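Local atomic coordinates of DUF1896 domain-containing protein (Porphyromonas gingivalis, PDB entry 2APL), a protein that is of unknown function and belongs to the DUF1896 family, folding as a mainly helical single chain. Residues Glu8-Leu20 with Asn31-Tyr45. Numbering follows the deposited sequence.
Sequences ELSHFRLKLETYL and NPFITARSDEALTAY
The guanidinium group of R13 lies flat over I34, whose CG2 sits beneath its centre, 3.4 Å from R13 CZ, while three polar groups line its edge. R13 NH2 donates to N31 OD1 at 2.6 Å, R13 NH1 reaches T35 OG1 at 3.2 Å, both bonds being nearly straight, and R13 NE forms a salt bridge with E17 OE2 one turn further along its own helix. An extended chain, with CG anti to the backbone N (chi1 -176°), carries the group across to the first turn of helix 31-51. All three nitrogens are thus engaged and the plane is fixed in rotation.

At the far end, E8 stacks on Y45, the carboxylate and ring planes only 6° apart and E8 CG over the face; the Y45 hydroxyl is hydrogen-bonded to H55 ND1. The F12 ring takes A41 CB over one face, off centre, and meets Y45 CD1 at its edge.

Between these ends the CA atoms of R13 and S38 come within 5.2 Å. S38 OG turns back to I34 O (2.7 Å), so this buried hydroxyl is satisfied within its own helix while resting 3.3 Å from R13 CA. L16 pushes CD2 against CB and CG of R37, and L20 CD1 packs on I34 CG1 at 3.6 Å and approaches the edge of the F33 ring.

R13 and L16 fit as knobs among side chains of helix 31-51, and I34 and S38 reciprocate. Segments 8-20 and 31-45 run obliquely antiparallel (131°), and this interlocking knobs-into-holes packing joins helices 3-23 and 31-51 into a helical hairpin, on which H55 and A62 of helix 55-67 touch E8 and F12.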
loop_
_atom_site.group_PDB
_atom_site.type_symbol
_atom_site.label_atom_id
_atom_site.label_comp_id
_atom_site.label_asym_id
_atom_site.label_seq_id
_atom_site.Cartn_x
_atom_site.Cartn_y
_atom_site.Cartn_z
ATOM N N GLU A 8 -17.263 2.482 16.276
ATOM C CA GLU A 8 -15.972 3.015 15.850
ATOM C C GLU A 8 -15.078 1.926 15.370
ATOM O O GLU A 8 -14.325 2.142 14.427
ATOM C CB GLU A 8 -15.239 3.819 16.977
ATOM C CG GLU A 8 -15.935 5.132 17.292
ATOM C CD GLU A 8 -15.910 6.104 16.109
ATOM O OE1 GLU A 8 -14.891 6.176 15.375
ATOM O OE2 GLU A 8 -16.910 6.794 15.905
ATOM N N LEU A 9 -15.087 0.788 16.064
ATOM C CA LEU A 9 -14.201 -0.291 15.639
ATOM C C LEU A 9 -14.565 -0.747 14.198
ATOM O O LEU A 9 -13.693 -0.950 13.337
ATOM C CB LEU A 9 -14.238 -1.469 16.634
ATOM C CG LEU A 9 -13.445 -2.710 16.187
ATOM C CD1 LEU A 9 -11.924 -2.395 16.142
ATOM C CD2 LEU A 9 -13.709 -3.878 17.185
ATOM N N SER A 10 -15.862 -0.923 13.950
ATOM C CA SER A 10 -16.325 -1.319 12.628
ATOM C C SER A 10 -15.951 -0.273 11.568
ATOM O O SER A 10 -15.651 -0.613 10.447
ATOM C CB SER A 10 -17.848 -1.583 12.629
ATOM O OG SER A 10 -18.121 -2.738 13.427
ATOM N N HIS A 11 -15.972 1.003 11.943
ATOM C CA HIS A 11 -15.624 2.090 11.035
ATOM C C HIS A 11 -14.123 1.976 10.663
ATOM O O HIS A 11 -13.763 2.007 9.488
ATOM C CB HIS A 11 -15.948 3.435 11.736
ATOM C CG HIS A 11 -15.426 4.630 10.996
ATOM N ND1 HIS A 11 -15.846 4.958 9.724
ATOM C CD2 HIS A 11 -14.493 5.552 11.337
ATOM C CE1 HIS A 11 -15.234 6.063 9.335
ATOM N NE2 HIS A 11 -14.394 6.433 10.286
ATOM N N PHE A 12 -13.258 1.795 11.664
ATOM C CA PHE A 12 -11.821 1.706 11.395
ATOM C C PHE A 12 -11.524 0.431 10.605
ATOM O O PHE A 12 -10.721 0.470 9.687
ATOM C CB PHE A 12 -10.990 1.725 12.694
ATOM C CG PHE A 12 -11.104 3.028 13.447
ATOM C CD1 PHE A 12 -10.880 4.254 12.780
ATOM C CD2 PHE A 12 -11.437 3.040 14.822
ATOM C CE1 PHE A 12 -10.992 5.474 13.482
ATOM C CE2 PHE A 12 -11.586 4.256 15.528
ATOM C CZ PHE A 12 -11.367 5.464 14.864
ATOM N N ARG A 13 -12.124 -0.692 10.993
ATOM C CA ARG A 13 -11.963 -1.925 10.209
ATOM C C ARG A 13 -12.351 -1.790 8.721
ATOM O O ARG A 13 -11.572 -2.167 7.859
ATOM C CB ARG A 13 -12.682 -3.129 10.837
ATOM C CG ARG A 13 -12.390 -4.432 10.027
ATOM C CD ARG A 13 -12.893 -5.717 10.735
ATOM N NE ARG A 13 -12.364 -6.849 9.983
ATOM C CZ ARG A 13 -11.538 -7.756 10.493
ATOM N NH1 ARG A 13 -11.219 -7.701 11.780
ATOM N NH2 ARG A 13 -11.074 -8.740 9.720
ATOM N N LEU A 14 -13.521 -1.227 8.432
ATOM C CA LEU A 14 -13.947 -0.992 7.072
ATOM C C LEU A 14 -12.954 -0.089 6.295
ATOM O O LEU A 14 -12.595 -0.409 5.175
ATOM C CB LEU A 14 -15.376 -0.426 7.001
ATOM C CG LEU A 14 -15.950 -0.398 5.582
ATOM C CD1 LEU A 14 -15.882 -1.769 4.895
ATOM C CD2 LEU A 14 -17.368 0.175 5.571
ATOM N N LYS A 15 -12.517 1.015 6.905
ATOM C CA LYS A 15 -11.563 1.911 6.253
ATOM C C LYS A 15 -10.266 1.171 5.881
ATOM O O LYS A 15 -9.675 1.435 4.829
ATOM C CB LYS A 15 -11.203 3.077 7.180
ATOM C CG LYS A 15 -12.327 4.125 7.364
ATOM C CD LYS A 15 -11.843 5.266 8.305
ATOM C CE LYS A 15 -10.790 6.138 7.653
ATOM N NZ LYS A 15 -10.478 7.224 8.594
ATOM N N LEU A 16 -9.805 0.282 6.774
ATOM C CA LEU A 16 -8.514 -0.386 6.584
ATOM C C LEU A 16 -8.715 -1.481 5.548
ATOM O O LEU A 16 -7.879 -1.673 4.648
ATOM C CB LEU A 16 -8.017 -1.055 7.897
ATOM C CG LEU A 16 -6.689 -1.851 7.825
ATOM C CD1 LEU A 16 -5.515 -1.020 7.217
ATOM C CD2 LEU A 16 -6.303 -2.355 9.231
ATOM N N GLU A 17 -9.844 -2.180 5.626
ATOM C CA GLU A 17 -10.105 -3.213 4.586
ATOM C C GLU A 17 -10.111 -2.607 3.193
ATOM O O GLU A 17 -9.474 -3.122 2.251
ATOM C CB GLU A 17 -11.371 -3.982 4.875
ATOM C CG GLU A 17 -11.207 -4.989 6.052
ATOM C CD GLU A 17 -12.505 -5.702 6.293
ATOM O OE1 GLU A 17 -13.475 -5.414 5.570
ATOM O OE2 GLU A 17 -12.580 -6.550 7.164
ATOM N N THR A 18 -10.810 -1.503 3.050
ATOM C CA THR A 18 -10.899 -0.807 1.758
ATOM C C THR A 18 -9.490 -0.346 1.261
ATOM O O THR A 18 -9.125 -0.537 0.123
ATOM C CB THR A 18 -11.899 0.327 1.873
ATOM O OG1 THR A 18 -13.195 -0.235 2.194
ATOM C CG2 THR A 18 -11.988 1.151 0.542
ATOM N N TYR A 19 -8.736 0.255 2.161
ATOM C CA TYR A 19 -7.427 0.788 1.858
ATOM C C TYR A 19 -6.492 -0.335 1.403
ATOM O O TYR A 19 -5.783 -0.174 0.420
ATOM C CB TYR A 19 -6.860 1.495 3.110
ATOM C CG TYR A 19 -5.553 2.213 2.803
ATOM C CD1 TYR A 19 -5.584 3.455 2.234
ATOM C CD2 TYR A 19 -4.282 1.639 3.117
ATOM C CE1 TYR A 19 -4.432 4.147 1.921
ATOM C CE2 TYR A 19 -3.083 2.360 2.837
ATOM C CZ TYR A 19 -3.186 3.604 2.201
ATOM O OH TYR A 19 -2.100 4.410 1.887
ATOM N N LEU A 20 -6.483 -1.450 2.125
ATOM C CA LEU A 20 -5.682 -2.610 1.709
ATOM C C LEU A 20 -6.167 -3.227 0.383
ATOM O O LEU A 20 -5.356 -3.536 -0.497
ATOM C CB LEU A 20 -5.644 -3.671 2.813
ATOM C CG LEU A 20 -4.987 -3.226 4.139
ATOM C CD1 LEU A 20 -5.161 -4.334 5.171
ATOM C CD2 LEU A 20 -3.478 -2.953 3.991
ATOM N N ASN A 31 -6.345 -11.387 7.972
ATOM C CA ASN A 31 -7.187 -11.138 9.138
ATOM C C ASN A 31 -6.390 -10.790 10.430
ATOM O O ASN A 31 -6.717 -9.810 11.095
ATOM C CB ASN A 31 -8.200 -12.291 9.343
ATOM C CG ASN A 31 -9.251 -11.959 10.381
ATOM O OD1 ASN A 31 -9.717 -10.816 10.447
ATOM N ND2 ASN A 31 -9.588 -12.932 11.249
ATOM N N PRO A 32 -5.295 -11.534 10.757
ATOM C CA PRO A 32 -4.517 -11.099 11.921
ATOM C C PRO A 32 -4.083 -9.640 11.874
ATOM O O PRO A 32 -4.181 -8.971 12.871
ATOM C CB PRO A 32 -3.295 -12.040 11.901
ATOM C CG PRO A 32 -3.792 -13.279 11.195
ATOM C CD PRO A 32 -4.728 -12.754 10.147
ATOM N N PHE A 33 -3.647 -9.123 10.716
ATOM C CA PHE A 33 -3.179 -7.767 10.720
ATOM C C PHE A 33 -4.359 -6.802 10.855
ATOM O O PHE A 33 -4.305 -5.848 11.622
ATOM C CB PHE A 33 -2.462 -7.456 9.414
ATOM C CG PHE A 33 -2.085 -5.998 9.281
ATOM C CD1 PHE A 33 -1.099 -5.452 10.138
ATOM C CD2 PHE A 33 -2.718 -5.180 8.296
ATOM C CE1 PHE A 33 -0.743 -4.104 10.031
ATOM C CE2 PHE A 33 -2.375 -3.816 8.174
ATOM C CZ PHE A 33 -1.373 -3.281 9.030
ATOM N N ILE A 34 -5.390 -7.034 10.042
ATOM C CA ILE A 34 -6.582 -6.174 10.052
ATOM C C ILE A 34 -7.218 -6.069 11.431
ATOM O O ILE A 34 -7.489 -4.950 11.939
ATOM C CB ILE A 34 -7.585 -6.648 8.968
ATOM C CG1 ILE A 34 -7.017 -6.327 7.571
ATOM C CG2 ILE A 34 -8.988 -5.964 9.130
ATOM C CD1 ILE A 34 -7.601 -7.244 6.429
ATOM N N THR A 35 -7.380 -7.220 12.086
ATOM C CA THR A 35 -7.903 -7.247 13.486
ATOM C C THR A 35 -6.991 -6.426 14.407
ATOM O O THR A 35 -7.447 -5.522 15.148
ATOM C CB THR A 35 -7.991 -8.694 13.970
ATOM O OG1 THR A 35 -8.827 -9.418 13.053
ATOM C CG2 THR A 35 -8.570 -8.788 15.396
ATOM N N ALA A 36 -5.701 -6.728 14.346
ATOM C CA ALA A 36 -4.768 -6.100 15.272
ATOM C C ALA A 36 -4.634 -4.596 15.023
ATOM O O ALA A 36 -4.627 -3.820 15.966
ATOM C CB ALA A 36 -3.482 -6.762 15.196
ATOM N N ARG A 37 -4.535 -4.189 13.759
ATOM C CA ARG A 37 -4.423 -2.782 13.438
ATOM C C ARG A 37 -5.745 -1.981 13.717
ATOM O O ARG A 37 -5.702 -0.862 14.252
ATOM C CB ARG A 37 -3.969 -2.621 11.977
ATOM C CG ARG A 37 -3.769 -1.183 11.518
ATOM C CD ARG A 37 -2.719 -0.492 12.404
ATOM N NE ARG A 37 -1.357 -0.985 12.259
ATOM C CZ ARG A 37 -0.485 -0.544 11.360
ATOM N NH1 ARG A 37 -0.843 0.352 10.433
ATOM N NH2 ARG A 37 0.754 -1.020 11.382
ATOM N N SER A 38 -6.887 -2.568 13.415
ATOM C CA SER A 38 -8.164 -1.955 13.769
ATOM C C SER A 38 -8.331 -1.741 15.308
ATOM O O SER A 38 -8.834 -0.699 15.726
ATOM C CB SER A 38 -9.319 -2.763 13.175
ATOM O OG SER A 38 -9.166 -2.786 11.742
ATOM N N ASP A 39 -7.958 -2.758 16.101
ATOM C CA ASP A 39 -7.887 -2.687 17.557
ATOM C C ASP A 39 -6.968 -1.548 18.037
ATOM O O ASP A 39 -7.353 -0.785 18.936
ATOM C CB ASP A 39 -7.344 -4.007 18.146
ATOM C CG ASP A 39 -8.396 -5.118 18.228
ATOM O OD1 ASP A 39 -9.553 -4.869 17.833
ATOM O OD2 ASP A 39 -8.066 -6.258 18.712
ATOM N N GLU A 40 -5.770 -1.427 17.441
ATOM C CA GLU A 40 -4.892 -0.309 17.759
ATOM C C GLU A 40 -5.497 1.068 17.496
ATOM O O GLU A 40 -5.252 2.011 18.293
ATOM C CB GLU A 40 -3.545 -0.353 16.995
ATOM C CG GLU A 40 -2.712 -1.538 17.233
ATOM C CD GLU A 40 -1.479 -1.562 16.335
ATOM O OE1 GLU A 40 -0.878 -0.469 15.986
ATOM O OE2 GLU A 40 -1.098 -2.711 16.008
ATOM N N ALA A 41 -6.139 1.234 16.327
ATOM C CA ALA A 41 -6.785 2.499 15.995
ATOM C C ALA A 41 -7.905 2.848 17.005
ATOM O O ALA A 41 -8.013 3.984 17.481
ATOM C CB ALA A 41 -7.376 2.459 14.555
ATOM N N LEU A 42 -8.727 1.860 17.328
ATOM C CA LEU A 42 -9.704 2.027 18.391
ATOM C C LEU A 42 -9.152 2.493 19.740
ATOM O O LEU A 42 -9.693 3.425 20.331
ATOM C CB LEU A 42 -10.578 0.791 18.561
ATOM C CG LEU A 42 -11.627 0.983 19.665
ATOM C CD1 LEU A 42 -12.817 1.822 19.201
ATOM C CD2 LEU A 42 -12.037 -0.391 20.187
ATOM N N THR A 43 -8.093 1.865 20.230
ATOM C CA THR A 43 -7.417 2.312 21.441
ATOM C C THR A 43 -6.968 3.761 21.343
ATOM O O THR A 43 -7.081 4.508 22.341
ATOM C CB THR A 43 -6.176 1.381 21.747
ATOM O OG1 THR A 43 -6.668 0.047 21.910
ATOM C CG2 THR A 43 -5.389 1.807 22.990
ATOM N N ALA A 44 -6.398 4.151 20.190
ATOM C CA ALA A 44 -5.973 5.541 19.977
ATOM C C ALA A 44 -7.179 6.509 20.061
ATOM O O ALA A 44 -7.096 7.584 20.668
ATOM C CB ALA A 44 -5.255 5.703 18.626
ATOM N N TYR A 45 -8.266 6.112 19.434
ATOM C CA TYR A 45 -9.519 6.869 19.475
ATOM C C TYR A 45 -10.062 7.016 20.918
ATOM O O TYR A 45 -10.305 8.126 21.402
ATOM C CB TYR A 45 -10.575 6.214 18.575
ATOM C CG TYR A 45 -11.927 6.917 18.657
ATOM C CD1 TYR A 45 -12.237 7.969 17.814
ATOM C CD2 TYR A 45 -12.851 6.558 19.609
ATOM C CE1 TYR A 45 -13.469 8.666 17.961
ATOM C CE2 TYR A 45 -14.059 7.246 19.765
ATOM C CZ TYR A 45 -14.357 8.282 18.914
ATOM O OH TYR A 45 -15.575 8.936 19.018
#